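Local coordinates for protein erythrocyte binding antigen 140 (PDB 4GF2) that probably binds a sialylated host receptor on the red cell surface during parasite invasion, the fragment here holding two Duffy-binding-like domains, at residues A[278-283]-A[287-292]; A[309-314]-A[372-377]; A[317-322]-A[345-350]; A[397-402]-A[468-473]. The protein carries 3 engineered substitutions. All coordinates share one frame; numbering follows the deposited sequence.

Interaction 1. Residues A[278-283]-A[287-292]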
# COMPACT_ATOMS: atom_id res chain seq x y z
N LEU A 278 8.46 -3.38 12.93
CA LEU A 278 9.21 -2.15 12.69
C LEU A 278 8.63 -1.29 11.57
O LEU A 278 8.93 -0.10 11.49
CB LEU A 278 10.67 -2.47 12.36
CG LEU A 278 11.53 -3.05 13.49
CD1 LEU A 278 12.95 -3.23 13.00
CD2 LEU A 278 11.50 -2.15 14.72
N CYS A 279 7.82 -1.90 10.71
CA CYS A 279 7.40 -1.23 9.48
C CYS A 279 5.90 -1.03 9.36
O CYS A 279 5.44 -0.37 8.43
CB CYS A 279 7.92 -2.00 8.27
SG CYS A 279 9.71 -1.89 8.08
N ASP A 280 5.13 -1.59 10.29
CA ASP A 280 3.70 -1.33 10.34
C ASP A 280 3.42 -0.13 11.23
O ASP A 280 3.80 -0.12 12.41
CB ASP A 280 2.93 -2.54 10.87
CG ASP A 280 2.77 -3.64 9.82
OD1 ASP A 280 3.39 -3.53 8.75
OD2 ASP A 280 2.02 -4.60 10.09
N CYS A 281 2.78 0.89 10.68
CA CYS A 281 2.31 2.02 11.47
C CYS A 281 1.20 1.52 12.39
O CYS A 281 0.13 1.11 11.94
CB CYS A 281 1.80 3.14 10.57
SG CYS A 281 0.95 4.48 11.45
N ARG A 282 1.46 1.55 13.69
CA ARG A 282 0.59 0.88 14.65
C ARG A 282 -0.76 1.56 14.87
O ARG A 282 -1.67 0.94 15.43
CB ARG A 282 1.33 0.67 15.98
CG ARG A 282 2.35 -0.45 15.90
CD ARG A 282 3.26 -0.52 17.11
NE ARG A 282 4.33 -1.50 16.92
CZ ARG A 282 5.34 -1.71 17.76
NH1 ARG A 282 5.44 -1.00 18.88
NH2 ARG A 282 6.25 -2.63 17.48
N TYR A 283 -0.91 2.81 14.45
CA TYR A 283 -2.21 3.46 14.56
C TYR A 283 -2.99 3.46 13.24
O TYR A 283 -4.05 4.08 13.13
CB TYR A 283 -2.12 4.87 15.20
CG TYR A 283 -1.42 5.96 14.42
CD1 TYR A 283 -1.72 6.23 13.09
CD2 TYR A 283 -0.47 6.76 15.05
CE1 TYR A 283 -1.08 7.24 12.40
CE2 TYR A 283 0.17 7.78 14.37
CZ TYR A 283 -0.14 8.02 13.05
OH TYR A 283 0.50 9.03 12.38
N ILE A 287 -4.12 -1.93 13.31
CA ILE A 287 -5.54 -2.04 13.61
C ILE A 287 -6.32 -2.53 12.38
O ILE A 287 -7.25 -3.33 12.50
CB ILE A 287 -6.14 -0.71 14.10
CG1 ILE A 287 -5.37 -0.21 15.32
CG2 ILE A 287 -7.61 -0.90 14.46
CD1 ILE A 287 -6.00 1.00 16.00
N ILE A 288 -5.93 -2.05 11.21
CA ILE A 288 -6.59 -2.47 9.98
C ILE A 288 -6.50 -3.99 9.85
O ILE A 288 -7.46 -4.65 9.45
CB ILE A 288 -5.96 -1.82 8.74
CG1 ILE A 288 -6.25 -0.32 8.72
CG2 ILE A 288 -6.51 -2.46 7.47
CD1 ILE A 288 -5.47 0.45 7.67
N LYS A 289 -5.34 -4.54 10.20
CA LYS A 289 -5.12 -5.97 10.08
C LYS A 289 -5.98 -6.73 11.07
O LYS A 289 -6.48 -7.81 10.77
CB LYS A 289 -3.64 -6.31 10.28
CG LYS A 289 -2.76 -5.93 9.11
CD LYS A 289 -1.33 -6.43 9.33
CE LYS A 289 -0.41 -5.99 8.20
NZ LYS A 289 0.98 -6.53 8.38
N SER A 290 -6.15 -6.16 12.26
CA SER A 290 -7.01 -6.76 13.28
C SER A 290 -8.46 -6.79 12.80
O SER A 290 -9.13 -7.82 12.90
CB SER A 290 -6.90 -5.98 14.59
OG SER A 290 -7.72 -6.57 15.59
N PHE A 291 -8.93 -5.66 12.28
CA PHE A 291 -10.31 -5.52 11.83
C PHE A 291 -10.63 -6.36 10.59
O PHE A 291 -11.78 -6.76 10.39
CB PHE A 291 -10.62 -4.05 11.52
CG PHE A 291 -11.06 -3.26 12.72
CD1 PHE A 291 -10.21 -3.02 13.77
CD2 PHE A 291 -12.35 -2.74 12.77
CE1 PHE A 291 -10.62 -2.29 14.87
CE2 PHE A 291 -12.77 -2.01 13.87
CZ PHE A 291 -11.90 -1.78 14.91
N LEU A 292 -9.63 -6.63 9.77
CA LEU A 292 -9.85 -7.37 8.52
C LEU A 292 -9.43 -8.83 8.61
O LEU A 292 -9.99 -9.68 7.91
CB LEU A 292 -9.10 -6.71 7.37
CG LEU A 292 -9.66 -5.38 6.86
CD1 LEU A 292 -8.81 -4.87 5.72
CD2 LEU A 292 -11.11 -5.53 6.41

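Interaction 2. Residues A[309-314]-A[372-377]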
# COMPACT_ATOMS: atom_id res chain seq x y z
N ASN A 309 -3.84 6.31 22.70
CA ASN A 309 -2.60 6.77 22.10
C ASN A 309 -2.65 6.75 20.57
O ASN A 309 -2.29 7.72 19.92
CB ASN A 309 -1.42 5.93 22.58
CG ASN A 309 -1.16 6.10 24.06
OD1 ASN A 309 -1.51 7.12 24.64
ND2 ASN A 309 -0.54 5.10 24.67
N ASP A 310 -3.09 5.63 20.02
CA ASP A 310 -3.20 5.49 18.57
C ASP A 310 -4.22 6.47 18.02
O ASP A 310 -4.01 7.08 16.98
CB ASP A 310 -3.60 4.06 18.20
CG ASP A 310 -2.52 3.05 18.51
OD1 ASP A 310 -1.38 3.46 18.82
OD2 ASP A 310 -2.81 1.84 18.43
N LEU A 311 -5.32 6.61 18.75
CA LEU A 311 -6.41 7.50 18.35
C LEU A 311 -5.93 8.94 18.19
O LEU A 311 -6.23 9.60 17.20
CB LEU A 311 -7.53 7.45 19.39
CG LEU A 311 -8.66 8.46 19.20
CD1 LEU A 311 -9.40 8.19 17.91
CD2 LEU A 311 -9.60 8.44 20.39
N ARG A 312 -5.17 9.41 19.17
CA ARG A 312 -4.69 10.78 19.15
C ARG A 312 -3.46 10.90 18.25
O ARG A 312 -3.13 11.99 17.78
CB ARG A 312 -4.41 11.26 20.57
CG ARG A 312 -5.69 11.39 21.38
CD ARG A 312 -5.43 11.73 22.84
NE ARG A 312 -6.69 11.90 23.57
CZ ARG A 312 -6.77 12.10 24.88
NH1 ARG A 312 -5.68 12.16 25.62
NH2 ARG A 312 -7.96 12.25 25.45
N GLY A 313 -2.78 9.78 18.01
CA GLY A 313 -1.69 9.77 17.06
C GLY A 313 -2.23 10.03 15.67
O GLY A 313 -1.69 10.84 14.91
N PHE A 314 -3.32 9.35 15.34
CA PHE A 314 -3.95 9.48 14.04
C PHE A 314 -4.54 10.87 13.82
O PHE A 314 -4.68 11.32 12.69
CB PHE A 314 -5.04 8.42 13.88
CG PHE A 314 -5.63 8.38 12.51
CD1 PHE A 314 -5.00 7.69 11.49
CD2 PHE A 314 -6.82 9.04 12.23
CE1 PHE A 314 -5.55 7.65 10.22
CE2 PHE A 314 -7.37 8.99 10.97
CZ PHE A 314 -6.74 8.30 9.97
N SER A 372 -11.81 5.46 8.96
CA SER A 372 -13.07 4.72 9.00
C SER A 372 -13.19 3.93 10.30
O SER A 372 -14.27 3.88 10.91
CB SER A 372 -13.17 3.77 7.81
OG SER A 372 -13.18 4.48 6.58
N ILE A 373 -12.10 3.30 10.71
CA ILE A 373 -12.10 2.51 11.93
C ILE A 373 -12.35 3.39 13.16
O ILE A 373 -13.24 3.10 13.96
CB ILE A 373 -10.79 1.71 12.08
CG1 ILE A 373 -10.79 0.55 11.09
CG2 ILE A 373 -10.64 1.18 13.50
CD1 ILE A 373 -9.47 -0.17 10.98
N TYR A 374 -11.59 4.46 13.30
CA TYR A 374 -11.74 5.34 14.45
C TYR A 374 -13.11 6.00 14.48
O TYR A 374 -13.72 6.12 15.54
CB TYR A 374 -10.62 6.39 14.49
CG TYR A 374 -9.27 5.77 14.72
CD1 TYR A 374 -9.01 5.05 15.88
CD2 TYR A 374 -8.25 5.89 13.78
CE1 TYR A 374 -7.77 4.47 16.10
CE2 TYR A 374 -7.01 5.31 13.99
CZ TYR A 374 -6.78 4.60 15.16
OH TYR A 374 -5.55 4.03 15.37
N GLU A 375 -13.60 6.43 13.32
CA GLU A 375 -14.94 7.00 13.26
C GLU A 375 -15.94 6.00 13.83
O GLU A 375 -16.79 6.35 14.64
CB GLU A 375 -15.32 7.36 11.83
CG GLU A 375 -16.74 7.89 11.67
CD GLU A 375 -16.96 9.21 12.40
OE1 GLU A 375 -15.98 9.79 12.91
OE2 GLU A 375 -18.13 9.66 12.45
N ALA A 376 -15.82 4.74 13.42
CA ALA A 376 -16.73 3.70 13.88
C ALA A 376 -16.61 3.51 15.39
O ALA A 376 -17.61 3.50 16.10
CB ALA A 376 -16.47 2.39 13.16
N GLN A 377 -15.38 3.37 15.87
CA GLN A 377 -15.15 3.17 17.29
C GLN A 377 -15.68 4.35 18.10
O GLN A 377 -16.37 4.17 19.09
CB GLN A 377 -13.66 2.99 17.57
CG GLN A 377 -13.10 1.63 17.19
CD GLN A 377 -11.61 1.53 17.47
OE1 GLN A 377 -10.87 2.50 17.29
NE2 GLN A 377 -11.17 0.37 17.94

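Interaction 3. Residues A[317-322]-A[345-350]. With GOL (glycerol), chain E.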
# COMPACT_ATOMS: atom_id res chain seq x y z
N ASN A 317 -10.20 12.49 18.21
CA ASN A 317 -10.50 12.42 19.64
C ASN A 317 -11.93 11.96 19.85
O ASN A 317 -12.72 11.91 18.91
CB ASN A 317 -10.27 13.79 20.29
CG ASN A 317 -10.17 13.70 21.80
OD1 ASN A 317 -9.57 12.77 22.35
ND2 ASN A 317 -10.74 14.68 22.48
N TYR A 318 -12.26 11.61 21.10
CA TYR A 318 -13.61 11.21 21.46
C TYR A 318 -14.62 12.28 21.06
O TYR A 318 -14.32 13.47 21.08
CB TYR A 318 -13.70 10.98 22.97
CG TYR A 318 -12.91 9.79 23.48
CD1 TYR A 318 -13.43 8.51 23.44
CD2 TYR A 318 -11.63 9.96 24.00
CE1 TYR A 318 -12.71 7.42 23.90
CE2 TYR A 318 -10.90 8.88 24.47
CZ TYR A 318 -11.45 7.62 24.42
OH TYR A 318 -10.73 6.54 24.88
N LYS A 319 -15.82 11.84 20.69
CA LYS A 319 -16.92 12.77 20.44
C LYS A 319 -17.26 13.42 21.77
O LYS A 319 -17.50 12.72 22.76
CB LYS A 319 -18.15 12.06 19.88
CG LYS A 319 -17.87 11.13 18.70
CD LYS A 319 -17.27 11.86 17.53
CE LYS A 319 -16.96 10.90 16.39
NZ LYS A 319 -16.42 11.59 15.19
N SER A 320 -17.27 14.75 21.82
CA SER A 320 -17.51 15.46 23.07
C SER A 320 -18.93 15.23 23.57
O SER A 320 -19.86 15.06 22.78
CB SER A 320 -17.26 16.95 22.89
OG SER A 320 -18.24 17.53 22.05
N ASN A 321 -19.09 15.23 24.89
CA ASN A 321 -20.40 15.06 25.51
C ASN A 321 -21.30 16.25 25.20
O ASN A 321 -22.52 16.13 25.18
CB ASN A 321 -20.25 14.88 27.02
CG ASN A 321 -19.36 13.70 27.37
OD1 ASN A 321 -19.21 12.76 26.59
ND2 ASN A 321 -18.76 13.75 28.56
N ASN A 322 -20.69 17.41 24.98
CA ASN A 322 -21.43 18.58 24.52
C ASN A 322 -22.02 18.29 23.15
O ASN A 322 -21.48 17.49 22.39
CB ASN A 322 -20.51 19.80 24.42
CG ASN A 322 -19.94 20.21 25.76
OD1 ASN A 322 -20.60 20.10 26.79
ND2 ASN A 322 -18.70 20.68 25.75
N ARG A 345 -21.25 15.17 11.08
CA ARG A 345 -20.40 15.47 9.93
C ARG A 345 -19.34 16.51 10.29
O ARG A 345 -18.22 16.47 9.78
CB ARG A 345 -21.25 15.97 8.76
CG ARG A 345 -20.45 16.53 7.59
CD ARG A 345 -19.56 15.48 6.94
NE ARG A 345 -18.76 16.04 5.86
CZ ARG A 345 -17.58 16.62 6.01
NH1 ARG A 345 -17.03 16.74 7.21
NH2 ARG A 345 -16.93 17.10 4.96
N GLN A 346 -19.70 17.44 11.17
CA GLN A 346 -18.80 18.49 11.61
C GLN A 346 -17.64 17.93 12.42
O GLN A 346 -16.58 18.55 12.51
CB GLN A 346 -19.55 19.51 12.46
CG GLN A 346 -20.68 20.23 11.74
CD GLN A 346 -21.49 21.12 12.66
OE1 GLN A 346 -20.94 21.78 13.54
NE2 GLN A 346 -22.80 21.15 12.45
N THR A 347 -17.85 16.77 13.03
CA THR A 347 -16.86 16.17 13.91
C THR A 347 -16.34 14.84 13.38
O THR A 347 -15.73 14.07 14.11
CB THR A 347 -17.44 15.95 15.32
OG1 THR A 347 -18.46 14.95 15.27
CG2 THR A 347 -18.03 17.25 15.86
N LEU A 348 -16.58 14.57 12.10
CA LEU A 348 -16.12 13.34 11.45
C LEU A 348 -14.60 13.20 11.49
O LEU A 348 -13.87 14.15 11.20
CB LEU A 348 -16.60 13.33 10.00
CG LEU A 348 -16.17 12.16 9.11
CD1 LEU A 348 -16.85 10.88 9.54
CD2 LEU A 348 -16.49 12.47 7.66
N CYS A 349 -14.13 12.01 11.85
CA CYS A 349 -12.70 11.74 11.93
C CYS A 349 -12.10 11.45 10.56
O CYS A 349 -12.45 10.47 9.91
CB CYS A 349 -12.43 10.57 12.86
SG CYS A 349 -10.72 9.97 12.81
N LEU A 350 -11.19 12.33 10.13
CA LEU A 350 -10.47 12.14 8.88
C LEU A 350 -8.96 12.11 9.11
O LEU A 350 -8.20 11.72 8.23
CB LEU A 350 -10.82 13.26 7.90
CG LEU A 350 -12.29 13.32 7.47
CD1 LEU A 350 -12.52 14.53 6.59
CD2 LEU A 350 -12.69 12.04 6.75
C1 GOL E . -13.02 13.27 15.93
O1 GOL E . -13.77 13.15 17.12
C2 GOL E . -12.02 14.40 16.09
O2 GOL E . -12.11 14.93 17.40
C3 GOL E . -12.30 15.48 15.06
O3 GOL E . -11.98 14.97 13.79
O HOH W 1 -18.67 12.16 13.89

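Interaction 4. Residues A[397-402]-A[468-473]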
# COMPACT_ATOMS: atom_id res chain seq x y z
N ASN A 397 -24.43 6.52 8.30
CA ASN A 397 -24.39 7.96 8.05
C ASN A 397 -22.96 8.44 7.76
O ASN A 397 -22.72 9.10 6.75
CB ASN A 397 -24.97 8.74 9.23
CG ASN A 397 -26.49 8.65 9.31
OD1 ASN A 397 -27.17 8.37 8.31
ND2 ASN A 397 -27.04 8.91 10.49
N SER A 398 -22.03 8.10 8.64
CA SER A 398 -20.64 8.53 8.46
C SER A 398 -19.97 7.78 7.31
O SER A 398 -19.16 8.34 6.58
CB SER A 398 -19.85 8.35 9.76
OG SER A 398 -20.24 9.33 10.71
N TYR A 399 -20.33 6.52 7.15
CA TYR A 399 -19.86 5.74 6.01
C TYR A 399 -20.20 6.44 4.70
O TYR A 399 -19.35 6.60 3.83
CB TYR A 399 -20.50 4.35 6.03
CG TYR A 399 -20.26 3.56 4.77
CD1 TYR A 399 -18.98 3.14 4.43
CD2 TYR A 399 -21.31 3.23 3.93
CE1 TYR A 399 -18.75 2.42 3.28
CE2 TYR A 399 -21.09 2.50 2.77
CZ TYR A 399 -19.80 2.10 2.46
OH TYR A 399 -19.57 1.37 1.32
N ALA A 400 -21.46 6.86 4.57
CA ALA A 400 -21.93 7.52 3.36
C ALA A 400 -21.26 8.88 3.16
O ALA A 400 -20.99 9.29 2.04
CB ALA A 400 -23.44 7.66 3.39
N ASP A 401 -21.03 9.60 4.26
CA ASP A 401 -20.36 10.89 4.18
C ASP A 401 -18.93 10.70 3.67
O ASP A 401 -18.44 11.50 2.88
CB ASP A 401 -20.34 11.58 5.54
CG ASP A 401 -21.65 12.27 5.87
OD1 ASP A 401 -22.45 12.52 4.95
OD2 ASP A 401 -21.87 12.58 7.06
N LEU A 402 -18.28 9.64 4.13
CA LEU A 402 -16.92 9.34 3.69
C LEU A 402 -16.93 9.10 2.19
O LEU A 402 -16.08 9.62 1.47
CB LEU A 402 -16.37 8.12 4.41
CG LEU A 402 -16.02 8.34 5.88
CD1 LEU A 402 -15.76 7.01 6.58
CD2 LEU A 402 -14.81 9.25 6.01
N LYS A 468 -27.94 -3.52 6.80
CA LYS A 468 -28.11 -3.85 5.39
C LYS A 468 -28.19 -2.62 4.50
O LYS A 468 -28.43 -1.51 4.97
CB LYS A 468 -29.39 -4.67 5.20
CG LYS A 468 -29.74 -5.57 6.38
CD LYS A 468 -31.20 -5.99 6.33
CE LYS A 468 -31.61 -6.73 7.59
NZ LYS A 468 -33.07 -6.97 7.66
N ASP A 469 -27.99 -2.84 3.20
CA ASP A 469 -28.19 -1.80 2.19
C ASP A 469 -27.34 -0.56 2.45
O ASP A 469 -27.71 0.55 2.06
CB ASP A 469 -29.67 -1.43 2.11
CG ASP A 469 -30.53 -2.57 1.60
OD1 ASP A 469 -30.08 -3.28 0.68
OD2 ASP A 469 -31.65 -2.75 2.12
N TYR A 470 -26.21 -0.76 3.11
CA TYR A 470 -25.26 0.33 3.32
C TYR A 470 -24.83 0.90 1.97
O TYR A 470 -24.53 2.08 1.86
CB TYR A 470 -24.04 -0.16 4.10
CG TYR A 470 -23.40 -1.41 3.54
CD1 TYR A 470 -22.51 -1.33 2.48
CD2 TYR A 470 -23.67 -2.66 4.07
CE1 TYR A 470 -21.91 -2.46 1.95
CE2 TYR A 470 -23.08 -3.80 3.55
CZ TYR A 470 -22.20 -3.69 2.49
OH TYR A 470 -21.61 -4.82 1.97
N ASP A 471 -24.82 0.05 0.95
CA ASP A 471 -24.41 0.47 -0.39
C ASP A 471 -25.48 1.35 -1.04
O ASP A 471 -25.17 2.41 -1.58
CB ASP A 471 -24.13 -0.74 -1.27
CG ASP A 471 -23.48 -0.35 -2.59
OD1 ASP A 471 -22.76 0.67 -2.62
OD2 ASP A 471 -23.69 -1.07 -3.59
N LYS A 472 -26.73 0.91 -0.99
CA LYS A 472 -27.84 1.70 -1.51
C LYS A 472 -27.93 3.04 -0.78
O LYS A 472 -28.17 4.08 -1.39
CB LYS A 472 -29.17 0.96 -1.37
CG LYS A 472 -29.55 0.12 -2.58
CD LYS A 472 -30.93 -0.50 -2.40
CE LYS A 472 -31.38 -1.25 -3.65
NZ LYS A 472 -32.74 -1.85 -3.48
N PHE A 473 -27.75 3.00 0.53
CA PHE A 473 -27.84 4.20 1.35
C PHE A 473 -26.81 5.23 0.90
O PHE A 473 -27.10 6.43 0.83
CB PHE A 473 -27.64 3.86 2.82
CG PHE A 473 -27.83 5.03 3.74
CD1 PHE A 473 -29.07 5.63 3.87
CD2 PHE A 473 -26.77 5.52 4.49
CE1 PHE A 473 -29.25 6.70 4.71
CE2 PHE A 473 -26.94 6.59 5.34
CZ PHE A 473 -28.18 7.18 5.45

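Interaction 1. Residues A[278-283]-A[287-292]
Lys289 and Asp280 form a salt bridge across the short turn that joins helices 273-279 and 285-293 in this largely helical, disulfide-rich Duffy-binding-like fragment. The lysine starts from a CB directed at the partner segment, with CG beside its own backbone N and opposite the carbonyl carbon (chi1 -74°). Beyond CG the chain is fully extended, which carries the amine over the turn rather than along its own helix. CD passes 3.9 Å from Asp280 OD2, CE comes to 3.4 Å from the same oxygen, and NZ closes the bridge at 2.8 Å from Asp280 OD2. The bond uses the syn lone pair of OD2, the side facing the other carboxylate oxygen, yet the contact is one-sided: OD2 makes the bond and OD1 of Asp280 stays 3.9 Å from Lys289 NZ. The two side chains cross at about a right angle. A second acid, Asp276, makes a long, weak ion pair with the same amine.

The acid is placed where helix 273-279 has just ended. On either side of it, Cys279 and Cys281 are tied by disulfides to Cys219 and Cys211, which should hold the turn firmly on the preceding part of the fold. Further along the chain, the CG1 branch of Ile287 packs on a backbone carbonyl, 3.9 Å from Arg282 O.

Interaction 2. Residues A[309-314]-A[372-377]
Tyr374 reaches from helix 361-382 against helix 308-314 and fits between Leu311 and Phe314, with Asp310 near its hydroxyl. The axes of the two short helical segments pass 11.1 Å apart at closest approach with an angle of 124° between their directions, and a single aromatic side chain spans much of that gap.

The aromatic part of the contact is an oblique pair. The Phe314 and Tyr374 ring centroids lie 5.2 Å apart with planes at 42°, a tilt between stacked and perpendicular. Tyr374 CD2 sits over one face of Phe314, displaced toward the rim, while Tyr374 CE2 approaches Phe314 CG at 3.7 Å. Phe314 gets there because its CG stands opposite its own backbone N (chi1 -173°).

In the leucine-on-ring contact the two side chains run antiparallel, Leu311 CD1 touching Tyr374 CD1 at 3.8 Å. The backbone takes part too, since Leu311 CA lies over one face of the tyrosine ring.

At the polar end, Tyr374 OH passes 3.4 Å from Asp310 CB, with no hydrogen bond made there. Its hydrogen-bond partner is Tyr283 O, which satisfies this buried group and probably helps set how deeply the ring enters. Such an aromatic side chain wedged between steeply crossing helices belongs to the buried helical core of a Duffy-binding-like domain.

Interaction 3. Residues A[317-322]-A[345-350]
Lys319 reaches from an irregular loop to the end of helix 343-346 and hydrogen-bonds a backbone carbonyl there, in a disulfide-pinned part of the Duffy-binding-like fold. NZ of Lys319 lies 2.8 Å from Thr347 O. The approach is bent, at 132° to the C=O bond, and the amine stands above the carbonyl plane, 45° out of it, rather than on a lone pair. A water makes a second link: it receives a hydrogen bond from Lys319 NZ at 2.7 Å and another from Thr347 OG1 at 3.1 Å. The two side-chain ends themselves remain 3.9 Å apart from Lys319 NZ to Thr347 OG1, so the water bridges them. Glu375 of helix 361-382 is a further direct partner of the amine, through a salt bridge. Its OE1 also accepts a bond from Cys349 N, so one carboxylate oxygen bonds to both segments and probably helps hold them together. The lysine is kinked at chi2, with the rest of its chain extended, which turns the amine toward the carbonyl.

In the next layer, Thr347 is the first residue to leave the helix, and its hydroxyl, lodged between its own N and carbonyl carbon, bonds back to Pro343 O. The disulfide from Cys349 to Cys316 ties the residue just before 317-322 to the 345-350 segment. A glycerol, probably from the crystallisation liquor, lies against both segments; its bond to Asn317 O is doubtfully short, while O3 of the glycerol makes a weak bond of 3.3 Å to Leu348 O.

Interaction 4. Residues A[397-402]-A[468-473]
The Tyr399 ring, carried out with CG opposite its own backbone N (chi1 170°), turns its CE2 edge to the backbone of Tyr470. Tyr470 O lies close to the plane of that ring, 3.6 Å from Tyr399 CE2, where the slightly positive ring hydrogens favour an oxygen. Beside it the two tyrosine side chains meet at a slant, with Tyr399 CE2 4.1 Å from Tyr470 CD1.

Phe473 is the counterpart in the other direction, its ring likewise meeting a polar oxygen at its edge. Its outer edge points at the amide oxygen of Asn397: OD1 of Asn397 sits near the ring plane at 3.3 Å from Phe473 CZ and 3.5 Å from Phe473 CE2. The amide and ring planes are 40° apart, so the groups are neither coplanar nor perpendicular. Ala400 supplies the small surface between these approaches: its CB reaches Phe473 CD2 at 4.1 Å, and the backbones are nearest at this pair.

Surrounding residues probably help hold these orientations. Both tyrosines are also anchored to helix 435-457: Tyr399 OH bonds Lys450 O at the far end of its ring, and the Tyr470 ring stacks on Trp454. The first turn of helix 470-475 packs on helix 388-407, near the Cys392-Cys467 disulfide; helix 435-457 covers Tyr399 through Val453 and Met457, and helix 478-508 brings Arg481 against both Ala400 and Phe473.

From the N terminus, interaction 1 comes first and closes a short turn between helices 273-279 and 285-293. Interaction 2 then opens at helix 308-314 and closes on helix 361-382, a much longer loop in which interaction 3 is nested. Interaction 4 follows in series and brings helix 470-475 back to helix 388-407, so no two of these loops cross. Residues 372-377 connect most of them: Tyr374 reaches the turn of interaction 1, while Glu375 bonds toward interaction 3 and, through Ser398, toward interaction 4. Leucine contacts between residues 345-350 and 397-402 join the last two directly, whereas interaction 1 touches neither.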